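Local coordinates for protein leukotriene A-4 hydrolase (Saccharomyces cerevisiae, PDB 2XQ0) that cleaves short peptides, chiefly di- and tripeptides, from the amino end with one catalytic zinc ion, and has low epoxide hydrolase activity in vitro, at residues 311-315 / 421-427; 540-544 / 566-572; 43-47 / 117-121; 54-58 / 107-112. All coordinates share one frame; numbering follows the deposited sequence.

Interaction 1 (311-315 / 421-427); sequences LVTNC and FAKKSLD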
loop_
_atom_site.group_PDB
_atom_site.type_symbol
_atom_site.label_atom_id
_atom_site.label_comp_id
_atom_site.label_asym_id
_atom_site.label_seq_id
_atom_site.Cartn_x
_atom_site.Cartn_y
_atom_site.Cartn_z
ATOM N N LEU A 311 -6.373 -12.339 -5.797
ATOM C CA LEU A 311 -7.038 -13.605 -6.048
ATOM C C LEU A 311 -8.148 -13.834 -5.023
ATOM O O LEU A 311 -9.276 -14.227 -5.366
ATOM C CB LEU A 311 -6.002 -14.741 -5.991
ATOM C CG LEU A 311 -6.519 -16.097 -6.464
ATOM C CD1 LEU A 311 -7.015 -15.988 -7.904
ATOM C CD2 LEU A 311 -5.442 -17.182 -6.334
ATOM N N VAL A 312 -7.829 -13.562 -3.757
ATOM C CA VAL A 312 -8.771 -13.717 -2.659
ATOM C C VAL A 312 -8.896 -12.360 -1.980
ATOM O O VAL A 312 -7.913 -11.822 -1.513
ATOM C CB VAL A 312 -8.272 -14.761 -1.626
ATOM C CG1 VAL A 312 -9.150 -14.747 -0.394
ATOM C CG2 VAL A 312 -8.239 -16.152 -2.239
ATOM N N THR A 313 -10.097 -11.795 -1.958
ATOM C CA THR A 313 -10.272 -10.386 -1.617
ATOM C C THR A 313 -11.148 -10.168 -0.390
ATOM O O THR A 313 -12.102 -10.897 -0.166
ATOM C CB THR A 313 -10.913 -9.649 -2.808
ATOM O OG1 THR A 313 -10.192 -9.976 -3.999
ATOM C CG2 THR A 313 -10.900 -8.121 -2.591
ATOM N N ASN A 314 -10.835 -9.152 0.409
ATOM C CA ASN A 314 -11.710 -8.806 1.511
ATOM C C ASN A 314 -13.052 -8.303 0.977
ATOM O O ASN A 314 -13.113 -7.542 0.003
ATOM C CB ASN A 314 -11.076 -7.754 2.442
ATOM C CG ASN A 314 -10.426 -6.591 1.679
ATOM O OD1 ASN A 314 -10.771 -6.307 0.544
ATOM N ND2 ASN A 314 -9.483 -5.920 2.318
ATOM N N CYS A 315 -14.134 -8.722 1.620
ATOM C CA CYS A 315 -15.455 -8.376 1.124
ATOM C C CYS A 315 -15.820 -6.924 1.388
ATOM O O CYS A 315 -16.657 -6.356 0.685
ATOM C CB CYS A 315 -16.500 -9.301 1.742
ATOM S SG CYS A 315 -16.705 -9.039 3.491
ATOM N N PHE A 421 -11.017 -19.841 -1.875
ATOM C CA PHE A 421 -11.569 -18.520 -2.132
ATOM C C PHE A 421 -11.035 -17.872 -3.394
ATOM O O PHE A 421 -11.282 -16.692 -3.637
ATOM C CB PHE A 421 -11.378 -17.612 -0.910
ATOM C CG PHE A 421 -12.171 -18.059 0.284
ATOM C CD1 PHE A 421 -13.542 -17.845 0.337
ATOM C CD2 PHE A 421 -11.563 -18.750 1.317
ATOM C CE1 PHE A 421 -14.286 -18.282 1.415
ATOM C CE2 PHE A 421 -12.302 -19.195 2.409
ATOM C CZ PHE A 421 -13.662 -18.960 2.458
ATOM N N ALA A 422 -10.321 -18.636 -4.214
ATOM C CA ALA A 422 -9.774 -18.048 -5.436
ATOM C C ALA A 422 -10.887 -17.391 -6.246
ATOM O O ALA A 422 -11.923 -18.003 -6.506
ATOM C CB ALA A 422 -9.028 -19.088 -6.281
ATOM N N LYS A 423 -10.672 -16.134 -6.619
ATOM C CA LYS A 423 -11.607 -15.400 -7.470
ATOM C C LYS A 423 -12.876 -14.963 -6.765
ATOM O O LYS A 423 -13.843 -14.552 -7.414
ATOM C CB LYS A 423 -11.928 -16.196 -8.738
ATOM C CG LYS A 423 -10.697 -16.441 -9.611
ATOM C CD LYS A 423 -11.002 -17.339 -10.806
ATOM C CE LYS A 423 -9.739 -17.595 -11.618
ATOM N NZ LYS A 423 -10.031 -18.208 -12.951
ATOM N N LYS A 424 -12.857 -15.013 -5.433
ATOM C CA LYS A 424 -14.023 -14.669 -4.636
ATOM C C LYS A 424 -13.629 -13.654 -3.574
ATOM O O LYS A 424 -12.457 -13.271 -3.466
ATOM C CB LYS A 424 -14.617 -15.923 -3.983
ATOM C CG LYS A 424 -15.093 -16.984 -4.987
ATOM C CD LYS A 424 -15.473 -18.268 -4.284
ATOM C CE LYS A 424 -16.003 -19.288 -5.267
ATOM N NZ LYS A 424 -16.771 -20.375 -4.586
ATOM N N SER A 425 -14.614 -13.205 -2.812
ATOM C CA SER A 425 -14.385 -12.256 -1.727
ATOM C C SER A 425 -14.902 -12.863 -0.439
ATOM O O SER A 425 -15.770 -13.741 -0.471
ATOM C CB SER A 425 -15.107 -10.943 -2.027
ATOM O OG SER A 425 -14.602 -10.366 -3.233
ATOM N N LEU A 426 -14.384 -12.424 0.703
ATOM C CA LEU A 426 -14.822 -13.042 1.958
ATOM C C LEU A 426 -14.646 -12.157 3.175
ATOM O O LEU A 426 -13.986 -11.108 3.111
ATOM C CB LEU A 426 -14.088 -14.358 2.201
ATOM C CG LEU A 426 -12.748 -14.207 2.931
ATOM C CD1 LEU A 426 -12.298 -15.537 3.472
ATOM C CD2 LEU A 426 -11.690 -13.629 2.000
ATOM N N ASP A 427 -15.263 -12.581 4.279
ATOM C CA ASP A 427 -15.123 -11.883 5.546
ATOM C C ASP A 427 -14.324 -12.732 6.550
ATOM O O ASP A 427 -13.952 -13.869 6.273
ATOM C CB ASP A 427 -16.490 -11.396 6.088
ATOM C CG ASP A 427 -17.437 -12.536 6.425
ATOM O OD1 ASP A 427 -16.944 -13.611 6.791
ATOM O OD2 ASP A 427 -18.680 -12.356 6.344
#
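With CG1 of Val312 anti to its backbone N (chi1 171°) and CG of Leu426 wedged between its backbone N and carbonyl carbon (chi1 87°), Val312 CG1 and Leu426 CD2 converge to 3.7 Å. They meet beside a two-stranded parallel sheet, strands 312-314 and 424-426, in the catalytic M1 domain. Val312 CG1 also touches Phe421 CB, and Val312 CG2 sits 3.4 Å from Phe421 O, while Leu426 CD1 rests over the centre of the Phe421 ring. The second strand is reached through a type II turn, Phe421 to Lys424, whose Lys423 N donates to Leu311 O (2.7 Å); that oxygen also receives Lys164 NZ. Thr313 then works in both directions, as parallel pairing requires: its N donates to Lys424 O (3.2 Å), and its O takes Leu426 N (2.9 Å). Beside this pair, Ser425 OG is held by Pro161 O, and Thr313 OG1 bonds Gly309 O and Lys164 NZ. Asn314 points away from strand 424-426, its side chain about 7 Å from that of the zinc ligand Glu324. At the far end Cys315 N donates to Leu426 O (2.8 Å), and Cys315 SG packs 3.5 Å from Asp427 CB.

Interaction 2 (540-544 / 566-572); sequences SRALL and FQIFAKL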
loop_
_atom_site.group_PDB
_atom_site.type_symbol
_atom_site.label_atom_id
_atom_site.label_comp_id
_atom_site.label_asym_id
_atom_site.label_seq_id
_atom_site.Cartn_x
_atom_site.Cartn_y
_atom_site.Cartn_z
ATOM N N SER A 540 27.379 14.409 17.317
ATOM C CA SER A 540 26.454 14.219 16.213
ATOM C C SER A 540 27.168 14.499 14.891
ATOM O O SER A 540 26.976 13.788 13.904
ATOM C CB SER A 540 25.207 15.086 16.387
ATOM O OG SER A 540 25.566 16.442 16.513
ATOM N N ARG A 541 28.011 15.521 14.887
ATOM C CA ARG A 541 28.870 15.813 13.738
ATOM C C ARG A 541 29.912 14.712 13.473
ATOM O O ARG A 541 30.163 14.356 12.320
ATOM C CB ARG A 541 29.546 17.188 13.896
ATOM C CG ARG A 541 28.570 18.355 13.802
ATOM C CD ARG A 541 29.254 19.699 13.992
ATOM N NE ARG A 541 28.451 20.803 13.463
ATOM C CZ ARG A 541 27.550 21.486 14.164
ATOM N NH1 ARG A 541 27.324 21.189 15.435
ATOM N NH2 ARG A 541 26.873 22.473 13.593
ATOM N N ALA A 542 30.511 14.176 14.538
ATOM C CA ALA A 542 31.451 13.058 14.416
ATOM C C ALA A 542 30.766 11.817 13.833
ATOM O O ALA A 542 31.338 11.122 12.992
ATOM C CB ALA A 542 32.083 12.729 15.767
ATOM N N LEU A 543 29.545 11.549 14.299
ATOM C CA LEU A 543 28.717 10.455 13.782
ATOM C C LEU A 543 28.696 10.519 12.256
ATOM O O LEU A 543 29.140 9.601 11.564
ATOM C CB LEU A 543 27.282 10.589 14.321
ATOM C CG LEU A 543 26.239 9.465 14.190
ATOM C CD1 LEU A 543 26.193 8.850 12.798
ATOM C CD2 LEU A 543 26.423 8.390 15.251
ATOM N N LEU A 544 28.185 11.632 11.746
ATOM C CA LEU A 544 28.008 11.827 10.310
ATOM C C LEU A 544 29.331 11.713 9.562
ATOM O O LEU A 544 29.382 11.170 8.456
ATOM C CB LEU A 544 27.368 13.188 10.038
ATOM C CG LEU A 544 25.876 13.354 10.332
ATOM C CD1 LEU A 544 25.505 12.882 11.724
ATOM C CD2 LEU A 544 25.478 14.809 10.147
ATOM N N PHE A 566 17.921 12.267 11.973
ATOM C CA PHE A 566 18.920 12.351 13.036
ATOM C C PHE A 566 19.495 13.756 13.094
ATOM O O PHE A 566 19.704 14.303 14.177
ATOM C CB PHE A 566 20.060 11.368 12.848
ATOM C CG PHE A 566 21.172 11.554 13.843
ATOM C CD1 PHE A 566 21.011 11.149 15.165
ATOM C CD2 PHE A 566 22.370 12.144 13.465
ATOM C CE1 PHE A 566 22.038 11.314 16.092
ATOM C CE2 PHE A 566 23.403 12.314 14.389
ATOM C CZ PHE A 566 23.232 11.899 15.703
ATOM N N GLN A 567 19.753 14.331 11.922
ATOM C CA GLN A 567 20.298 15.675 11.834
ATOM C C GLN A 567 19.365 16.676 12.501
ATOM O O GLN A 567 19.823 17.615 13.160
ATOM C CB GLN A 567 20.562 16.061 10.376
ATOM C CG GLN A 567 21.847 15.468 9.812
ATOM C CD GLN A 567 22.035 15.770 8.339
ATOM O OE1 GLN A 567 21.224 16.465 7.727
ATOM N NE2 GLN A 567 23.106 15.243 7.758
ATOM N N ILE A 568 18.061 16.462 12.345
ATOM C CA ILE A 568 17.062 17.356 12.931
ATOM C C ILE A 568 16.975 17.169 14.448
ATOM O O ILE A 568 16.980 18.138 15.204
ATOM C CB ILE A 568 15.664 17.142 12.306
ATOM C CG1 ILE A 568 15.686 17.477 10.809
ATOM C CG2 ILE A 568 14.620 17.979 13.028
ATOM C CD1 ILE A 568 16.262 18.842 10.498
ATOM N N PHE A 569 16.892 15.914 14.874
ATOM C CA PHE A 569 16.867 15.570 16.294
ATOM C C PHE A 569 18.096 16.123 17.018
ATOM O O PHE A 569 18.053 16.402 18.220
ATOM C CB PHE A 569 16.772 14.047 16.469
ATOM C CG PHE A 569 15.372 13.549 16.698
ATOM C CD1 PHE A 569 14.468 13.464 15.646
ATOM C CD2 PHE A 569 14.956 13.167 17.968
ATOM C CE1 PHE A 569 13.178 13.005 15.856
ATOM C CE2 PHE A 569 13.665 12.708 18.184
ATOM C CZ PHE A 569 12.773 12.630 17.130
ATOM N N ALA A 570 19.183 16.283 16.265
ATOM C CA ALA A 570 20.420 16.860 16.771
ATOM C C ALA A 570 20.496 18.359 16.477
ATOM O O ALA A 570 21.466 19.025 16.834
ATOM C CB ALA A 570 21.629 16.135 16.178
ATOM N N LYS A 571 19.467 18.882 15.826
ATOM C CA LYS A 571 19.405 20.306 15.522
ATOM C C LYS A 571 20.724 20.846 14.954
ATOM O O LYS A 571 21.225 21.882 15.400
ATOM C CB LYS A 571 18.995 21.102 16.769
ATOM C CG LYS A 571 17.609 20.761 17.298
ATOM C CD LYS A 571 17.257 21.605 18.517
ATOM C CE LYS A 571 15.816 21.379 18.944
ATOM N NZ LYS A 571 15.565 19.940 19.244
ATOM N N LEU A 572 21.288 20.134 13.981
ATOM C CA LEU A 572 22.427 20.648 13.230
ATOM C C LEU A 572 21.876 21.598 12.185
ATOM O O LEU A 572 21.426 21.168 11.121
ATOM C CB LEU A 572 23.212 19.518 12.559
ATOM C CG LEU A 572 23.911 18.507 13.471
ATOM C CD1 LEU A 572 24.528 17.379 12.658
ATOM C CD2 LEU A 572 24.964 19.189 14.335
#
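Two flat groups frame this meeting of helices, the Phe566 ring at one end and the Arg541 guanidinium at the other. Leu572 CD2 lies over one face of the guanidinium, 3.3 Å above the plane and displaced toward the rim on the NH1 side. Arg541 runs extended from CG to NE and slides past Leu572 in the opposite direction, so CD2 also brushes its aliphatic part, while NH2 reaches beyond to a salt bridge with Glu574. At the Phe566 ring, Leu544 CD1 is modelled at the edge beside CE2, although the position of this methyl is doubtful. Ser540 CB approaches obliquely, 3.8 Å from Phe566 CZ, and Leu543 CG is likewise oblique, 4.0 Å from Phe566 CE2. The ring also forms an edge-to-face pair with Trp533.

Between the two flat groups the packing is close because the residues are small: Ser540 CB and Ala570 CB are 3.7 Å apart. Ser540 OG stands between its backbone N and carbonyl carbon (chi1 57°), bonded back to Pro537 O and 3.6 Å from Leu572 CD2. Leu544 CD2 touches both Leu572 CD1 (3.7 Å) and the amide end of Gln567, with NE2 at 3.4 Å. Leu572 follows a Schellman motif that ends helix 557-569: Lys571 takes positive phi, and Leu572 N bonds to Gln567 O.

In the helical C-terminal domain, helix 537-546 thus packs on the end of helix 557-569. Helix 508-519 touches both through Leu543 and Phe569, and helices 576-582 and 589-600 gather round Ile568.

Interaction 3 (43-47 / 117-121); sequences KSAIS and QFRTT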
loop_
_atom_site.group_PDB
_atom_site.type_symbol
_atom_site.label_atom_id
_atom_site.label_comp_id
_atom_site.label_asym_id
_atom_site.label_seq_id
_atom_site.Cartn_x
_atom_site.Cartn_y
_atom_site.Cartn_z
ATOM N N LYS A 43 -7.151 18.570 -21.399
ATOM C CA LYS A 43 -8.232 18.906 -20.488
ATOM C C LYS A 43 -8.014 18.309 -19.105
ATOM O O LYS A 43 -8.757 18.604 -18.175
ATOM C CB LYS A 43 -9.569 18.445 -21.066
ATOM C CG LYS A 43 -9.971 19.204 -22.319
ATOM C CD LYS A 43 -11.218 18.624 -22.961
ATOM C CE LYS A 43 -11.812 19.589 -23.984
ATOM N NZ LYS A 43 -10.792 20.076 -24.956
ATOM N N SER A 44 -6.972 17.490 -18.972
ATOM C CA SER A 44 -6.788 16.652 -17.788
ATOM C C SER A 44 -8.080 15.922 -17.426
ATOM O O SER A 44 -8.575 16.024 -16.304
ATOM C CB SER A 44 -6.272 17.470 -16.598
ATOM O OG SER A 44 -5.037 18.077 -16.915
ATOM N N ALA A 45 -8.614 15.184 -18.391
ATOM C CA ALA A 45 -9.788 14.359 -18.177
ATOM C C ALA A 45 -9.678 13.034 -18.918
ATOM O O ALA A 45 -9.047 12.931 -19.968
ATOM C CB ALA A 45 -11.055 15.101 -18.623
ATOM N N ILE A 46 -10.290 12.012 -18.345
ATOM C CA ILE A 46 -10.521 10.768 -19.048
ATOM C C ILE A 46 -12.022 10.668 -19.309
ATOM O O ILE A 46 -12.836 10.924 -18.423
ATOM C CB ILE A 46 -9.977 9.584 -18.244
ATOM C CG1 ILE A 46 -8.440 9.637 -18.246
ATOM C CG2 ILE A 46 -10.431 8.269 -18.852
ATOM C CD1 ILE A 46 -7.788 8.517 -17.476
ATOM N N SER A 47 -12.390 10.333 -20.540
ATOM C CA SER A 47 -13.792 10.341 -20.924
ATOM C C SER A 47 -14.034 9.082 -21.725
ATOM O O SER A 47 -13.097 8.426 -22.151
ATOM C CB SER A 47 -14.121 11.579 -21.779
ATOM O OG SER A 47 -13.302 11.615 -22.949
ATOM N N GLN A 117 -21.974 6.633 -20.595
ATOM C CA GLN A 117 -20.977 7.574 -21.082
ATOM C C GLN A 117 -20.724 8.607 -20.016
ATOM O O GLN A 117 -21.656 9.118 -19.400
ATOM C CB GLN A 117 -21.451 8.282 -22.348
ATOM C CG GLN A 117 -21.569 7.389 -23.554
ATOM C CD GLN A 117 -22.253 8.093 -24.697
ATOM O OE1 GLN A 117 -21.850 9.187 -25.095
ATOM N NE2 GLN A 117 -23.308 7.482 -25.221
ATOM N N PHE A 118 -19.459 8.936 -19.814
ATOM C CA PHE A 118 -19.111 9.845 -18.745
ATOM C C PHE A 118 -17.772 10.484 -19.045
ATOM O O PHE A 118 -17.062 10.057 -19.966
ATOM C CB PHE A 118 -19.016 9.062 -17.426
ATOM C CG PHE A 118 -17.858 8.114 -17.385
ATOM C CD1 PHE A 118 -17.949 6.860 -17.970
ATOM C CD2 PHE A 118 -16.669 8.485 -16.792
ATOM C CE1 PHE A 118 -16.874 5.995 -17.946
ATOM C CE2 PHE A 118 -15.604 7.635 -16.773
ATOM C CZ PHE A 118 -15.700 6.385 -17.359
ATOM N N ARG A 119 -17.425 11.493 -18.251
ATOM C CA ARG A 119 -16.063 11.998 -18.205
ATOM C C ARG A 119 -15.674 12.316 -16.758
ATOM O O ARG A 119 -16.532 12.613 -15.922
ATOM C CB ARG A 119 -15.917 13.240 -19.092
ATOM C CG ARG A 119 -16.835 14.386 -18.704
ATOM C CD ARG A 119 -16.775 15.541 -19.722
ATOM N NE ARG A 119 -15.432 16.108 -19.770
ATOM C CZ ARG A 119 -14.573 15.931 -20.771
ATOM N NH1 ARG A 119 -14.922 15.219 -21.837
ATOM N NH2 ARG A 119 -13.368 16.490 -20.711
ATOM N N THR A 120 -14.379 12.241 -16.463
ATOM C CA THR A 120 -13.879 12.703 -15.181
ATOM C C THR A 120 -13.925 14.231 -15.083
ATOM O O THR A 120 -14.029 14.933 -16.092
ATOM C CB THR A 120 -12.463 12.171 -14.882
ATOM O OG1 THR A 120 -11.519 12.636 -15.878
ATOM C CG2 THR A 120 -12.480 10.661 -14.858
ATOM N N THR A 121 -13.869 14.755 -13.866
ATOM C CA THR A 121 -13.914 16.205 -13.694
ATOM C C THR A 121 -12.658 16.711 -12.996
ATOM O O THR A 121 -11.792 15.922 -12.589
ATOM C CB THR A 121 -15.179 16.675 -12.913
ATOM O OG1 THR A 121 -15.048 16.347 -11.525
ATOM C CG2 THR A 121 -16.453 16.046 -13.479
HETATM O O HOH W 1 -10.189 14.682 -14.538
#
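Thr120 OG1 takes the place of a backbone acceptor here: Ile46 N donates to it (2.8 Å, 163°), while Thr120 N donates to Ile46 O (2.8 Å). A first torsion of 61° puts OG1 between the backbone N and carbonyl carbon of Thr120, where it faces Ile46. The same hydroxyl gives its proton to a water (2.8 Å), which in turn donates to Ser44 O (2.7 Å) and Thr121 O (2.8 Å). One water therefore satisfies two carbonyls and fixes the hydroxyl's direction just where strand pairing stops. Ser44 and Ala45 together face Ser40 in a G1 beta bulge.

Further along, Ser47 and Arg119 form an antiparallel non-hydrogen-bonded pair, their CB atoms 3.6 Å apart. Their backbone bonds go outward instead, Ser47 to Ser38 and Arg119 to Asp75. The Arg119 side chain bends at chi3 and reaches across to the first strand, bringing NH2 to 3.4 Å from Ala45 CB and close to the aliphatic part of Lys43.

The pair belongs to the large mixed sheet of the N-terminal domain, flanked by strand 28-40 beyond 45-56 and by strand 74-81 beyond 111-120; Ile46 packs against strand 127-130 through Leu127 and Trp129.

Interaction 4 (54-58 / 107-112); sequences LKKLH and SCNDNF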
loop_
_atom_site.group_PDB
_atom_site.type_symbol
_atom_site.label_atom_id
_atom_site.label_comp_id
_atom_site.label_asym_id
_atom_site.label_seq_id
_atom_site.Cartn_x
_atom_site.Cartn_y
_atom_site.Cartn_z
ATOM N N LEU A 54 -24.556 -7.490 -17.136
ATOM C CA LEU A 54 -25.096 -7.734 -15.799
ATOM C C LEU A 54 -26.164 -8.814 -15.784
ATOM O O LEU A 54 -26.770 -9.122 -16.815
ATOM C CB LEU A 54 -25.685 -6.448 -15.216
ATOM C CG LEU A 54 -24.780 -5.230 -15.071
ATOM C CD1 LEU A 54 -25.564 -4.080 -14.437
ATOM C CD2 LEU A 54 -23.551 -5.580 -14.244
ATOM N N LYS A 55 -26.398 -9.379 -14.602
ATOM C CA LYS A 55 -27.503 -10.306 -14.405
ATOM C C LYS A 55 -28.262 -9.962 -13.131
ATOM O O LYS A 55 -27.680 -9.900 -12.045
ATOM C CB LYS A 55 -27.011 -11.754 -14.364
ATOM C CG LYS A 55 -28.118 -12.796 -14.197
ATOM C CD LYS A 55 -27.604 -14.211 -14.467
ATOM C CE LYS A 55 -26.429 -14.573 -13.555
ATOM N NZ LYS A 55 -25.801 -15.888 -13.900
ATOM N N LYS A 56 -29.564 -9.725 -13.273
ATOM C CA LYS A 56 -30.433 -9.488 -12.129
ATOM C C LYS A 56 -30.470 -10.744 -11.269
ATOM O O LYS A 56 -30.672 -11.848 -11.778
ATOM C CB LYS A 56 -31.859 -9.156 -12.581
ATOM C CG LYS A 56 -31.978 -8.003 -13.565
ATOM C CD LYS A 56 -33.443 -7.715 -13.898
ATOM C CE LYS A 56 -33.580 -6.763 -15.078
ATOM N NZ LYS A 56 -34.986 -6.299 -15.242
ATOM N N LEU A 57 -30.272 -10.574 -9.968
ATOM C CA LEU A 57 -30.385 -11.677 -9.031
ATOM C C LEU A 57 -31.769 -11.632 -8.368
ATOM O O LEU A 57 -32.351 -10.558 -8.188
ATOM C CB LEU A 57 -29.265 -11.616 -7.989
ATOM C CG LEU A 57 -27.814 -11.549 -8.505
ATOM C CD1 LEU A 57 -26.838 -11.489 -7.344
ATOM C CD2 LEU A 57 -27.484 -12.729 -9.402
ATOM N N HIS A 58 -32.312 -12.798 -8.037
ATOM C CA HIS A 58 -33.618 -12.858 -7.386
ATOM C C HIS A 58 -33.551 -13.737 -6.142
ATOM O O HIS A 58 -34.141 -13.417 -5.111
ATOM C CB HIS A 58 -34.698 -13.378 -8.346
ATOM C CG HIS A 58 -35.020 -12.442 -9.473
ATOM N ND1 HIS A 58 -34.648 -12.692 -10.776
ATOM C CD2 HIS A 58 -35.689 -11.264 -9.492
ATOM C CE1 HIS A 58 -35.070 -11.707 -11.550
ATOM N NE2 HIS A 58 -35.703 -10.827 -10.796
ATOM N N SER A 107 -35.312 -3.036 -18.690
ATOM C CA SER A 107 -34.812 -4.109 -19.543
ATOM C C SER A 107 -35.700 -5.336 -19.420
ATOM O O SER A 107 -36.235 -5.630 -18.349
ATOM C CB SER A 107 -33.366 -4.465 -19.191
ATOM O OG SER A 107 -33.277 -5.042 -17.901
ATOM N N CYS A 108 -35.853 -6.053 -20.527
ATOM C CA CYS A 108 -36.789 -7.164 -20.592
ATOM C C CYS A 108 -36.292 -8.394 -19.839
ATOM O O CYS A 108 -37.054 -9.030 -19.107
ATOM C CB CYS A 108 -37.097 -7.513 -22.051
ATOM S SG CYS A 108 -37.959 -6.201 -22.962
ATOM N N ASN A 109 -35.015 -8.719 -20.001
ATOM C CA ASN A 109 -34.483 -9.966 -19.459
ATOM C C ASN A 109 -33.611 -9.805 -18.228
ATOM O O ASN A 109 -33.166 -8.702 -17.910
ATOM C CB ASN A 109 -33.712 -10.721 -20.536
ATOM C CG ASN A 109 -34.563 -11.016 -21.748
ATOM O OD1 ASN A 109 -35.036 -12.136 -21.929
ATOM N ND2 ASN A 109 -34.781 -10.003 -22.581
ATOM N N ASP A 110 -33.371 -10.918 -17.540
ATOM C CA ASP A 110 -32.510 -10.925 -16.361
ATOM C C ASP A 110 -31.085 -10.545 -16.731
ATOM O O ASP A 110 -30.420 -9.815 -15.990
ATOM C CB ASP A 110 -32.526 -12.291 -15.676
ATOM C CG ASP A 110 -33.750 -12.492 -14.803
ATOM O OD1 ASP A 110 -34.681 -11.655 -14.866
ATOM O OD2 ASP A 110 -33.778 -13.490 -14.051
ATOM N N ASN A 111 -30.624 -11.045 -17.878
ATOM C CA ASN A 111 -29.325 -10.678 -18.430
ATOM C C ASN A 111 -29.458 -9.456 -19.328
ATOM O O ASN A 111 -30.340 -9.408 -20.194
ATOM C CB ASN A 111 -28.715 -11.835 -19.228
ATOM C CG ASN A 111 -28.176 -12.932 -18.344
ATOM O OD1 ASN A 111 -26.963 -13.077 -18.187
ATOM N ND2 ASN A 111 -29.073 -13.714 -17.758
ATOM N N PHE A 112 -28.590 -8.467 -19.125
ATOM C CA PHE A 112 -28.687 -7.231 -19.896
ATOM C C PHE A 112 -27.351 -6.499 -19.959
ATOM O O PHE A 112 -26.425 -6.790 -19.193
ATOM C CB PHE A 112 -29.813 -6.329 -19.360
ATOM C CG PHE A 112 -29.568 -5.785 -17.960
ATOM C CD1 PHE A 112 -29.058 -4.507 -17.778
ATOM C CD2 PHE A 112 -29.870 -6.542 -16.836
ATOM C CE1 PHE A 112 -28.849 -3.986 -16.503
ATOM C CE2 PHE A 112 -29.661 -6.032 -15.549
ATOM C CZ PHE A 112 -29.144 -4.748 -15.382
HETATM O O HOH W 2 -25.520 -15.324 -16.744
#
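Leu54 and Phe112 meet in an antiparallel pairing between two central strands of the large mixed sheet of the N-terminal domain, where strand 45-56 ends and strand 111-120 begins. Their backbones form a hydrogen-bonded pair, with Leu54 N to Phe112 O at 2.9 Å and almost straight (176°), and Phe112 N answering to Leu54 O. Two residues on, Lys56 N donates to Asp110 O (2.9 Å).

On the buried side the Phe112 ring is the centrepiece. Its CG lies between the backbone N and carbonyl carbon (chi1 66°), which swings the ring across toward the neighbouring strand. Leu54 CB makes a CH-pi contact over one face, 4.1 Å from the centroid, and Ser107 OG lies over the opposite face, 3.7 Å above the plane. The Lys56 side chain runs at about a right angle to that of Phe112, with Lys56 CG 3.6 Å from Phe112 CE2, oblique to the ring. Extended beyond CG, it carries its ammonium group to the loop, where NZ makes a weak bond to Ser107 O (3.4 Å).

On the other side, Lys55 and Asn111 lie alongside each other, pointing the same way. A water joins their ends, accepting from Lys55 NZ (2.9 Å) and donating to Asn111 OD1 (3.0 Å). Beyond the strand end, Asp110 OD2 lies at the edge of the poorly ordered His58 ring.

Leu54 and Phe112 also pack on Leu67 of strand 66-69, and Phe112 on Ile81. The arrangement is that of neighbouring antiparallel strands in a beta sheet, with an apolar face under Leu54 and Phe112 and a polar one at Lys55 and Asn111, bridged by a water.

In the fold
Interactions 3 and 4 are two stations on one strand pair, 45-56 with 111-120, about 13 Å apart at their nearest atoms; the loop closed by interaction 4 is nested inside that closed by interaction 3. Interaction 1 belongs to the catalytic domain and lies close to the zinc: the Asn314 side chain is about 10 Å from the metal, 9 Å from bound bestatin and 6 Å from the side chain of the substrate-binding Glu147. Interaction 3 approaches the substrate site more loosely, with the Thr120 side chain about 9 Å from that of Leu146. Interaction 2 lies in the C-terminal helical domain, its centre about 67 Å from that of interaction 4 and 48 Å from that of interaction 1.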